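Local atomic coordinates of 2-nitropropane dioxygenase (Streptomyces ansochromogenes, PDB entry 3BW2), a protein that probably oxidises alkyl nitronates with molecular oxygen using bound FMN, and may serve to detoxify propionate 3-nitronate. Residues A[27-32]-A[55-60]; A[67-72]-A[116-121]; A[126-131]-A[139-144]. One frame throughout, in Å; residues are numbered along the deposited sequence.

Contact 1 (A[27-32]-A[55-60])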
loop_
_atom_site.group_PDB
_atom_site.type_symbol
_atom_site.label_atom_id
_atom_site.label_comp_id
_atom_site.label_asym_id
_atom_site.label_seq_id
_atom_site.Cartn_x
_atom_site.Cartn_y
_atom_site.Cartn_z
ATOM N N LEU A 27 -20.623 3.457 -20.133
ATOM C CA LEU A 27 -19.263 3.105 -19.729
ATOM C C LEU A 27 -19.102 1.587 -19.752
ATOM O O LEU A 27 -18.194 1.057 -20.390
ATOM C CB LEU A 27 -18.950 3.637 -18.324
ATOM C CG LEU A 27 -17.575 3.250 -17.748
ATOM C CD1 LEU A 27 -16.462 3.624 -18.728
ATOM C CD2 LEU A 27 -17.362 3.960 -16.417
ATOM N N ALA A 28 -19.994 0.891 -19.056
ATOM C CA ALA A 28 -19.938 -0.564 -18.991
ATOM C C ALA A 28 -19.937 -1.185 -20.385
ATOM O O ALA A 28 -19.159 -2.101 -20.666
ATOM C CB ALA A 28 -21.110 -1.092 -18.172
ATOM N N ALA A 29 -20.798 -0.679 -21.262
ATOM C CA ALA A 29 -20.876 -1.199 -22.622
ATOM C C ALA A 29 -19.547 -1.069 -23.365
ATOM O O ALA A 29 -19.086 -2.024 -23.992
ATOM C CB ALA A 29 -21.976 -0.487 -23.393
ATOM N N ALA A 30 -18.924 0.105 -23.295
ATOM C CA ALA A 30 -17.650 0.318 -23.984
ATOM C C ALA A 30 -16.596 -0.653 -23.468
ATOM O O ALA A 30 -15.800 -1.188 -24.241
ATOM C CB ALA A 30 -17.181 1.756 -23.795
ATOM N N VAL A 31 -16.592 -0.881 -22.160
ATOM C CA VAL A 31 -15.639 -1.806 -21.563
ATOM C C VAL A 31 -15.940 -3.224 -22.070
ATOM O O VAL A 31 -15.053 -3.912 -22.582
ATOM C CB VAL A 31 -15.717 -1.756 -20.014
ATOM C CG1 VAL A 31 -14.803 -2.807 -19.402
ATOM C CG2 VAL A 31 -15.312 -0.372 -19.525
ATOM N N CYS A 32 -17.197 -3.646 -21.945
ATOM C CA CYS A 32 -17.611 -4.972 -22.409
ATOM C C CYS A 32 -17.258 -5.197 -23.875
ATOM O O CYS A 32 -16.696 -6.229 -24.237
ATOM C CB CYS A 32 -19.125 -5.155 -22.249
ATOM S SG CYS A 32 -19.725 -5.141 -20.561
ATOM N N LYS A 55 -31.409 -2.998 -18.132
ATOM C CA LYS A 55 -32.094 -3.128 -19.417
ATOM C C LYS A 55 -31.383 -2.290 -20.477
ATOM O O LYS A 55 -31.171 -2.734 -21.605
ATOM C CB LYS A 55 -33.548 -2.674 -19.290
ATOM C CG LYS A 55 -34.412 -3.590 -18.443
ATOM C CD LYS A 55 -35.853 -3.113 -18.442
ATOM C CE LYS A 55 -36.766 -4.107 -17.750
ATOM N NZ LYS A 55 -38.199 -3.697 -17.839
ATOM N N ARG A 56 -31.015 -1.073 -20.097
ATOM C CA ARG A 56 -30.322 -0.152 -20.985
ATOM C C ARG A 56 -29.050 -0.804 -21.525
ATOM O O ARG A 56 -28.809 -0.830 -22.732
ATOM C CB ARG A 56 -29.959 1.115 -20.210
ATOM C CG ARG A 56 -29.333 2.228 -21.032
ATOM C CD ARG A 56 -30.399 3.128 -21.629
ATOM N NE ARG A 56 -30.440 3.035 -23.086
ATOM C CZ ARG A 56 -29.453 3.424 -23.886
ATOM N NH1 ARG A 56 -29.580 3.299 -25.201
ATOM N NH2 ARG A 56 -28.344 3.944 -23.374
ATOM N N LEU A 57 -28.244 -1.337 -20.616
ATOM C CA LEU A 57 -26.982 -1.974 -20.973
ATOM C C LEU A 57 -27.137 -3.186 -21.891
ATOM O O LEU A 57 -26.331 -3.388 -22.795
ATOM C CB LEU A 57 -26.240 -2.381 -19.701
ATOM C CG LEU A 57 -24.840 -2.965 -19.881
ATOM C CD1 LEU A 57 -23.968 -2.003 -20.691
ATOM C CD2 LEU A 57 -24.235 -3.221 -18.512
ATOM N N ARG A 58 -28.165 -3.998 -21.653
ATOM C CA ARG A 58 -28.398 -5.172 -22.484
ATOM C C ARG A 58 -28.682 -4.749 -23.920
ATOM O O ARG A 58 -28.444 -5.508 -24.861
ATOM C CB ARG A 58 -29.566 -5.990 -21.932
ATOM C CG ARG A 58 -29.207 -6.787 -20.684
ATOM C CD ARG A 58 -30.457 -7.325 -19.996
ATOM N NE ARG A 58 -30.143 -8.311 -18.964
ATOM C CZ ARG A 58 -31.010 -8.732 -18.050
ATOM N NH1 ARG A 58 -32.247 -8.248 -18.036
ATOM N NH2 ARG A 58 -30.643 -9.641 -17.154
ATOM N N GLY A 59 -29.187 -3.531 -24.080
ATOM C CA GLY A 59 -29.473 -3.017 -25.404
ATOM C C GLY A 59 -28.217 -2.433 -26.025
ATOM O O GLY A 59 -28.172 -2.174 -27.227
ATOM N N LEU A 60 -27.190 -2.229 -25.203
ATOM C CA LEU A 60 -25.926 -1.680 -25.687
ATOM C C LEU A 60 -24.908 -2.772 -25.971
ATOM O O LEU A 60 -24.074 -2.632 -26.863
ATOM C CB LEU A 60 -25.355 -0.691 -24.672
ATOM C CG LEU A 60 -26.245 0.532 -24.437
ATOM C CD1 LEU A 60 -25.654 1.407 -23.342
ATOM C CD2 LEU A 60 -26.380 1.314 -25.737
#

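Contact 2 (A[67-72]-A[116-121]). With FMN (flavin mononucleotide), chain B.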
loop_
_atom_site.group_PDB
_atom_site.type_symbol
_atom_site.label_atom_id
_atom_site.label_comp_id
_atom_site.label_asym_id
_atom_site.label_seq_id
_atom_site.Cartn_x
_atom_site.Cartn_y
_atom_site.Cartn_z
ATOM N N VAL A 67 -23.085 -6.217 -11.876
ATOM C CA VAL A 67 -23.897 -5.262 -11.137
ATOM C C VAL A 67 -23.417 -5.380 -9.689
ATOM O O VAL A 67 -23.320 -6.480 -9.148
ATOM C CB VAL A 67 -25.415 -5.602 -11.217
ATOM C CG1 VAL A 67 -26.215 -4.609 -10.379
ATOM C CG2 VAL A 67 -25.886 -5.560 -12.667
ATOM N N ASN A 68 -23.110 -4.248 -9.069
ATOM C CA ASN A 68 -22.617 -4.245 -7.698
ATOM C C ASN A 68 -23.675 -3.732 -6.731
ATOM O O ASN A 68 -24.373 -2.764 -7.024
ATOM C CB ASN A 68 -21.341 -3.384 -7.631
ATOM C CG ASN A 68 -20.863 -3.134 -6.213
ATOM O OD1 ASN A 68 -21.238 -2.141 -5.588
ATOM N ND2 ASN A 68 -20.032 -4.033 -5.698
ATOM N N VAL A 69 -23.812 -4.393 -5.587
ATOM C CA VAL A 69 -24.795 -3.962 -4.597
ATOM C C VAL A 69 -24.158 -3.795 -3.215
ATOM O O VAL A 69 -23.194 -4.487 -2.875
ATOM C CB VAL A 69 -25.983 -4.956 -4.496
ATOM C CG1 VAL A 69 -26.583 -5.195 -5.873
ATOM C CG2 VAL A 69 -25.532 -6.246 -3.882
ATOM N N PHE A 70 -24.688 -2.858 -2.434
ATOM C CA PHE A 70 -24.173 -2.605 -1.092
ATOM C C PHE A 70 -24.908 -3.459 -0.069
ATOM O O PHE A 70 -26.128 -3.635 -0.156
ATOM C CB PHE A 70 -24.347 -1.134 -0.701
ATOM C CG PHE A 70 -23.577 -0.169 -1.558
ATOM C CD1 PHE A 70 -22.518 -0.598 -2.353
ATOM C CD2 PHE A 70 -23.878 1.193 -1.522
ATOM C CE1 PHE A 70 -21.765 0.315 -3.094
ATOM C CE2 PHE A 70 -23.132 2.113 -2.260
ATOM C CZ PHE A 70 -22.074 1.672 -3.045
ATOM N N MET A 71 -24.163 -3.987 0.896
ATOM C CA MET A 71 -24.750 -4.796 1.952
ATOM C C MET A 71 -25.459 -3.864 2.921
ATOM O O MET A 71 -24.992 -2.748 3.174
ATOM C CB MET A 71 -23.669 -5.560 2.721
ATOM C CG MET A 71 -22.919 -6.601 1.917
ATOM S SD MET A 71 -24.036 -7.872 1.303
ATOM C CE MET A 71 -24.719 -8.492 2.830
ATOM N N PRO A 72 -26.607 -4.299 3.467
ATOM C CA PRO A 72 -27.324 -3.446 4.416
ATOM C C PRO A 72 -26.403 -3.188 5.605
ATOM O O PRO A 72 -25.590 -4.041 5.959
ATOM C CB PRO A 72 -28.533 -4.297 4.801
ATOM C CG PRO A 72 -28.795 -5.086 3.558
ATOM C CD PRO A 72 -27.399 -5.493 3.128
ATOM N N ALA A 116 -34.304 -9.311 -5.531
ATOM C CA ALA A 116 -35.478 -9.855 -6.206
ATOM C C ALA A 116 -35.313 -9.651 -7.711
ATOM O O ALA A 116 -35.578 -10.551 -8.512
ATOM C CB ALA A 116 -36.739 -9.152 -5.708
ATOM N N VAL A 117 -34.857 -8.462 -8.089
ATOM C CA VAL A 117 -34.644 -8.147 -9.495
ATOM C C VAL A 117 -33.538 -9.010 -10.105
ATOM O O VAL A 117 -33.703 -9.582 -11.185
ATOM C CB VAL A 117 -34.273 -6.657 -9.677
ATOM C CG1 VAL A 117 -33.780 -6.407 -11.096
ATOM C CG2 VAL A 117 -35.486 -5.783 -9.385
ATOM N N LEU A 118 -32.412 -9.104 -9.404
ATOM C CA LEU A 118 -31.270 -9.878 -9.885
ATOM C C LEU A 118 -31.545 -11.377 -9.964
ATOM O O LEU A 118 -30.918 -12.091 -10.748
ATOM C CB LEU A 118 -30.054 -9.604 -8.994
ATOM C CG LEU A 118 -29.591 -8.143 -9.071
ATOM C CD1 LEU A 118 -28.615 -7.828 -7.946
ATOM C CD2 LEU A 118 -28.959 -7.894 -10.438
ATOM N N LEU A 119 -32.483 -11.853 -9.153
ATOM C CA LEU A 119 -32.830 -13.268 -9.162
ATOM C C LEU A 119 -33.936 -13.556 -10.172
ATOM O O LEU A 119 -33.994 -14.641 -10.746
ATOM C CB LEU A 119 -33.267 -13.722 -7.768
ATOM C CG LEU A 119 -32.133 -13.899 -6.757
ATOM C CD1 LEU A 119 -32.707 -14.147 -5.368
ATOM C CD2 LEU A 119 -31.237 -15.061 -7.195
ATOM N N ASP A 120 -34.809 -12.581 -10.401
ATOM C CA ASP A 120 -35.898 -12.772 -11.348
ATOM C C ASP A 120 -35.439 -12.625 -12.800
ATOM O O ASP A 120 -36.014 -13.233 -13.707
ATOM C CB ASP A 120 -37.024 -11.782 -11.056
ATOM C CG ASP A 120 -38.209 -11.972 -11.973
ATOM O OD1 ASP A 120 -38.815 -13.066 -11.942
ATOM O OD2 ASP A 120 -38.534 -11.029 -12.727
ATOM N N ASP A 121 -34.400 -11.820 -13.014
ATOM C CA ASP A 121 -33.853 -11.588 -14.349
ATOM C C ASP A 121 -32.324 -11.555 -14.214
ATOM O O ASP A 121 -31.695 -10.515 -14.402
ATOM C CB ASP A 121 -34.368 -10.247 -14.878
ATOM C CG ASP A 121 -34.204 -10.107 -16.375
ATOM O OD1 ASP A 121 -33.526 -10.958 -16.986
ATOM O OD2 ASP A 121 -34.754 -9.136 -16.939
HETATM N N1 FMN B . -16.743 -0.237 -5.267
HETATM C C2 FMN B . -17.981 -0.884 -5.113
HETATM O O2 FMN B . -18.020 -2.078 -4.830
HETATM N N3 FMN B . -19.168 -0.190 -5.287
HETATM C C4 FMN B . -19.206 1.153 -5.623
HETATM O O4 FMN B . -20.299 1.731 -5.774
HETATM C C4A FMN B . -17.966 1.825 -5.798
HETATM N N5 FMN B . -17.929 3.169 -6.163
HETATM C C5A FMN B . -16.723 3.842 -6.370
HETATM C C6 FMN B . -16.739 5.205 -6.764
HETATM C C7 FMN B . -15.532 5.950 -7.001
HETATM C C7M FMN B . -15.674 7.014 -8.115
HETATM C C8 FMN B . -14.308 5.200 -6.850
HETATM C C8M FMN B . -13.047 5.493 -7.663
HETATM C C9 FMN B . -14.273 3.832 -6.429
HETATM C C9A FMN B . -15.486 3.143 -6.192
HETATM N N10 FMN B . -15.508 1.778 -5.797
HETATM C C10 FMN B . -16.736 1.108 -5.611
HETATM C "C1'" FMN B . -14.214 1.056 -5.416
HETATM C "C2'" FMN B . -13.782 0.201 -6.634
HETATM O "O2'" FMN B . -14.501 -1.023 -6.609
HETATM C "C3'" FMN B . -12.260 -0.173 -6.600
HETATM O "O3'" FMN B . -12.042 -0.861 -5.368
HETATM C "C4'" FMN B . -11.306 1.031 -6.661
HETATM O "O4'" FMN B . -11.759 1.893 -7.705
HETATM C "C5'" FMN B . -9.848 0.566 -6.954
HETATM O "O5'" FMN B . -8.921 1.685 -7.022
HETATM P P FMN B . -8.549 2.590 -8.333
HETATM O O1P FMN B . -8.736 1.355 -9.148
HETATM O O2P FMN B . -7.310 2.858 -7.499
HETATM O O3P FMN B . -9.807 3.363 -7.983
#

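Contact 3 (A[126-131]-A[139-144]). With FMN (flavin mononucleotide), chain B.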
loop_
_atom_site.group_PDB
_atom_site.type_symbol
_atom_site.label_atom_id
_atom_site.label_comp_id
_atom_site.label_asym_id
_atom_site.label_seq_id
_atom_site.Cartn_x
_atom_site.Cartn_y
_atom_site.Cartn_z
ATOM N N VAL A 126 -22.465 -10.501 -10.259
ATOM C CA VAL A 126 -22.949 -9.617 -9.201
ATOM C C VAL A 126 -21.862 -9.554 -8.137
ATOM O O VAL A 126 -21.320 -10.585 -7.737
ATOM C CB VAL A 126 -24.251 -10.142 -8.548
ATOM C CG1 VAL A 126 -24.592 -9.303 -7.314
ATOM C CG2 VAL A 126 -25.398 -10.066 -9.541
ATOM N N SER A 127 -21.523 -8.347 -7.696
ATOM C CA SER A 127 -20.508 -8.192 -6.660
ATOM C C SER A 127 -21.136 -7.471 -5.475
ATOM O O SER A 127 -22.121 -6.751 -5.629
ATOM C CB SER A 127 -19.290 -7.414 -7.184
ATOM O OG SER A 127 -19.624 -6.075 -7.505
ATOM N N PHE A 128 -20.573 -7.679 -4.292
ATOM C CA PHE A 128 -21.097 -7.067 -3.076
ATOM C C PHE A 128 -20.023 -6.246 -2.384
ATOM O O PHE A 128 -18.852 -6.613 -2.397
ATOM C CB PHE A 128 -21.596 -8.156 -2.121
ATOM C CG PHE A 128 -22.723 -8.983 -2.677
ATOM C CD1 PHE A 128 -24.044 -8.652 -2.406
ATOM C CD2 PHE A 128 -22.461 -10.087 -3.482
ATOM C CE1 PHE A 128 -25.096 -9.410 -2.933
ATOM C CE2 PHE A 128 -23.499 -10.849 -4.010
ATOM C CZ PHE A 128 -24.820 -10.509 -3.735
ATOM N N HIS A 129 -20.433 -5.138 -1.772
ATOM C CA HIS A 129 -19.499 -4.270 -1.071
ATOM C C HIS A 129 -20.006 -4.015 0.345
ATOM O O HIS A 129 -21.215 -4.038 0.588
ATOM C CB HIS A 129 -19.353 -2.937 -1.820
ATOM C CG HIS A 129 -17.987 -2.328 -1.711
ATOM N ND1 HIS A 129 -17.761 -1.093 -1.139
ATOM C CD2 HIS A 129 -16.777 -2.782 -2.113
ATOM C CE1 HIS A 129 -16.470 -0.812 -1.196
ATOM N NE2 HIS A 129 -15.850 -1.820 -1.783
ATOM N N PHE A 130 -19.072 -3.792 1.269
ATOM C CA PHE A 130 -19.371 -3.516 2.677
ATOM C C PHE A 130 -19.813 -4.754 3.457
ATOM O O PHE A 130 -20.637 -4.664 4.368
ATOM C CB PHE A 130 -20.444 -2.428 2.805
ATOM C CG PHE A 130 -20.055 -1.104 2.199
ATOM C CD1 PHE A 130 -18.881 -0.464 2.581
ATOM C CD2 PHE A 130 -20.883 -0.483 1.269
ATOM C CE1 PHE A 130 -18.537 0.783 2.046
ATOM C CE2 PHE A 130 -20.552 0.755 0.730
ATOM C CZ PHE A 130 -19.373 1.392 1.120
ATOM N N GLY A 131 -19.264 -5.909 3.101
ATOM C CA GLY A 131 -19.630 -7.121 3.807
ATOM C C GLY A 131 -19.835 -8.328 2.918
ATOM O O GLY A 131 -19.550 -8.289 1.723
ATOM N N ALA A 139 -25.879 -18.891 -2.873
ATOM C CA ALA A 139 -26.380 -20.126 -3.464
ATOM C C ALA A 139 -27.500 -19.881 -4.474
ATOM O O ALA A 139 -27.507 -20.462 -5.562
ATOM C CB ALA A 139 -26.864 -21.069 -2.372
ATOM N N ARG A 140 -28.443 -19.018 -4.129
ATOM C CA ARG A 140 -29.544 -18.748 -5.042
ATOM C C ARG A 140 -29.053 -18.077 -6.325
ATOM O O ARG A 140 -29.521 -18.399 -7.421
ATOM C CB ARG A 140 -30.608 -17.887 -4.360
ATOM C CG ARG A 140 -31.925 -17.860 -5.122
ATOM C CD ARG A 140 -33.089 -17.473 -4.224
ATOM N NE ARG A 140 -33.184 -18.350 -3.060
ATOM C CZ ARG A 140 -34.144 -18.271 -2.143
ATOM N NH1 ARG A 140 -35.098 -17.354 -2.258
ATOM N NH2 ARG A 140 -34.147 -19.102 -1.109
ATOM N N LEU A 141 -28.111 -17.146 -6.197
ATOM C CA LEU A 141 -27.571 -16.472 -7.376
ATOM C C LEU A 141 -26.815 -17.481 -8.236
ATOM O O LEU A 141 -26.897 -17.449 -9.464
ATOM C CB LEU A 141 -26.637 -15.325 -6.969
ATOM C CG LEU A 141 -27.343 -14.046 -6.512
ATOM C CD1 LEU A 141 -26.328 -13.078 -5.917
ATOM C CD2 LEU A 141 -28.066 -13.411 -7.693
ATOM N N ARG A 142 -26.083 -18.376 -7.585
ATOM C CA ARG A 142 -25.337 -19.399 -8.298
ATOM C C ARG A 142 -26.296 -20.267 -9.111
ATOM O O ARG A 142 -26.040 -20.558 -10.279
ATOM C CB ARG A 142 -24.562 -20.272 -7.313
ATOM C CG ARG A 142 -23.846 -21.457 -7.954
ATOM C CD ARG A 142 -23.080 -22.263 -6.912
ATOM N NE ARG A 142 -22.062 -21.455 -6.244
ATOM C CZ ARG A 142 -20.998 -20.950 -6.856
ATOM N NH1 ARG A 142 -20.812 -21.173 -8.148
ATOM N NH2 ARG A 142 -20.124 -20.218 -6.180
ATOM N N ARG A 143 -27.403 -20.673 -8.494
ATOM C CA ARG A 143 -28.384 -21.504 -9.182
ATOM C C ARG A 143 -28.962 -20.771 -10.382
ATOM O O ARG A 143 -29.274 -21.385 -11.399
ATOM C CB ARG A 143 -29.527 -21.905 -8.241
ATOM C CG ARG A 143 -29.096 -22.735 -7.046
ATOM C CD ARG A 143 -30.246 -23.593 -6.539
ATOM N NE ARG A 143 -30.624 -24.608 -7.522
ATOM C CZ ARG A 143 -31.664 -25.429 -7.399
ATOM N NH1 ARG A 143 -32.444 -25.362 -6.330
ATOM N NH2 ARG A 143 -31.923 -26.320 -8.348
ATOM N N ALA A 144 -29.104 -19.456 -10.262
ATOM C CA ALA A 144 -29.653 -18.655 -11.352
ATOM C C ALA A 144 -28.627 -18.453 -12.466
ATOM O O ALA A 144 -28.928 -17.847 -13.492
ATOM C CB ALA A 144 -30.128 -17.304 -10.822
HETATM N N1 FMN B . -16.743 -0.237 -5.267
HETATM C C2 FMN B . -17.981 -0.884 -5.113
HETATM O O2 FMN B . -18.020 -2.078 -4.830
HETATM N N3 FMN B . -19.168 -0.190 -5.287
HETATM C C4 FMN B . -19.206 1.153 -5.623
HETATM O O4 FMN B . -20.299 1.731 -5.774
HETATM C C4A FMN B . -17.966 1.825 -5.798
HETATM N N5 FMN B . -17.929 3.169 -6.163
HETATM C C5A FMN B . -16.723 3.842 -6.370
HETATM C C6 FMN B . -16.739 5.205 -6.764
HETATM C C7 FMN B . -15.532 5.950 -7.001
HETATM C C7M FMN B . -15.674 7.014 -8.115
HETATM C C8 FMN B . -14.308 5.200 -6.850
HETATM C C8M FMN B . -13.047 5.493 -7.663
HETATM C C9 FMN B . -14.273 3.832 -6.429
HETATM C C9A FMN B . -15.486 3.143 -6.192
HETATM N N10 FMN B . -15.508 1.778 -5.797
HETATM C C10 FMN B . -16.736 1.108 -5.611
HETATM C "C1'" FMN B . -14.214 1.056 -5.416
HETATM C "C2'" FMN B . -13.782 0.201 -6.634
HETATM O "O2'" FMN B . -14.501 -1.023 -6.609
HETATM C "C3'" FMN B . -12.260 -0.173 -6.600
HETATM O "O3'" FMN B . -12.042 -0.861 -5.368
HETATM C "C4'" FMN B . -11.306 1.031 -6.661
HETATM O "O4'" FMN B . -11.759 1.893 -7.705
HETATM C "C5'" FMN B . -9.848 0.566 -6.954
HETATM O "O5'" FMN B . -8.921 1.685 -7.022
HETATM P P FMN B . -8.549 2.590 -8.333
HETATM O O1P FMN B . -8.736 1.355 -9.148
HETATM O O2P FMN B . -7.310 2.858 -7.499
HETATM O O3P FMN B . -9.807 3.363 -7.983
#

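Contact 1 (A[27-32]-A[55-60])
Leu57 reaches from helix 47-60 to Ala28 and Ala29 of helix 25-33, and its two methyls carry most of the contact. Its CB leaves the backbone toward the partner helix. CG lies anti to the backbone N (chi1 -175°), and from there the two branches go on to the alanines. Leu57 CD1 comes in over the backbone of the partner helix and lies 3.5 Å from Ala29 N. The same methyl sits between the two alanines, 3.7 Å from Ala29 CB and 3.9 Å from Ala28 CB. The other branch, Leu57 CD2, meets Ala28 CB alone, at 3.8 Å. Three residues on, Leu60 joins through its base, with Leu60 CB 3.6 Å from Ala29 CB. All of this is apolar packing. Small alanines leave room for Leu57 CD1 to come close to the backbone of helix 25-33. The short axes approach to 9.3 Å and cross at -34°, running in roughly the same direction. These are successive helices of the outer layer of the TIM barrel, joined in the chain through strand 38-41. Beneath them lie the barrel strands: Ala28 also touches Gln15 of strand 13-15, and Leu57 also touches Phe65 of strand 65-70.

Contact 2 (A[67-72]-A[116-121])
Asn68 OD1 accepts a hydrogen bond from N3 of the FMN ring, at 2.9 Å with an N-H...O angle of 151°, while two valines beside it in the strand pack on Leu118. Strand 65-70 belongs to the parallel TIM barrel, and helix 111-120 covers it from outside. The strand thus serves two sides: Asn68 and Phe70 meet the cofactor, and Val67 and Val69 meet the helix. Asn68 CG lies anti to the backbone N (chi1 171°), which extends the amide to the pyrimidine end of the flavin. Its ND2 is hydrogen-bonded to Ser127 OG on the next strand. That second bond probably fixes the turn of the amide, leaving OD1 to receive the flavin N-H. Phe70 also meets the flavin. FMN N3 lies in the plane of its ring, at the edge, and Phe70 CZ is 3.3 Å from FMN O4. Phe70 also makes edge-to-face contacts with Tyr44 and Phe130. On the outer side the contact is small and wholly apolar. Met50 of helix 47-60 touches both Val67 and Leu118. Just past the helix, Asp121 OD2 forms a salt bridge with Arg58 and a hydrogen bond with Tyr51 OH. Leu118 splits its branches between the two valines. Leu118 CD2 lies near Val67 CG1 at 4.3 Å. Leu118 CD1 and Val69 CG1 meet tip to tip at 3.9 Å.

Contact 3 (A[126-131]-A[139-144])
The Phe128 ring takes Leu141 CD1 at its edge, in the ring plane, with Phe128 CZ 3.7 Å from that methyl. This is a beta-alpha-beta unit of the TIM barrel: strand 125-129, helix 135-143 and strand 147-152. The contact packs the first strand on the helix that follows it. The next residue of the strand, His129, turns its ring to the flavin instead. FMN O2 lies over one face of the imidazole, 3.1 Å from His129 CD2, and FMN C2 is above the same face, toward the rim. In the plane of the imidazole, at its edge, is Phe130 CE2. The Phe130 ring in turn has His129 ND1 over the centre of one face. An alanine in place of His129 would probably leave the C2 carbonyl end of the flavin without the ring that lies against it, and Phe130 without its imidazole neighbour. Phe128 also touches Val69 of the next strand and Tyr111 of helix 111-120. On the outer side, Leu141 also touches Thr148 and Leu119, so the side chain is shared with a neighbouring strand and helix. Leu141 CG lies anti to the carbonyl carbon (chi1 -78°), and CD1 is the branch that meets the strand. That one methyl serves both partners here: besides the Phe128 edge, Leu141 CD1 lies 4.4 Å from Val126 CG1.

In the fold
All three contacts are apolar. Contacts 2 and 3 are fully buried where they touch, while contact 1 is buried except for partly exposed Leu60. Contact 1 joins two helices of the outer layer, and the side chain of Ala28 is about 13 Å from the FMN. Contacts 2 and 3 each pack a barrel strand on a covering helix, and the other side of each strand meets the flavin. Those two strands are neighbours in the sheet, and the centres of the contacts are 8 Å apart. Val69 N and Ser127 O probably bond in the backbone between them, and Leu119 packs on Arg140 between their helices. Contacts 1 and 2 are linked by charge instead. Contacts 1 and 3 do not touch.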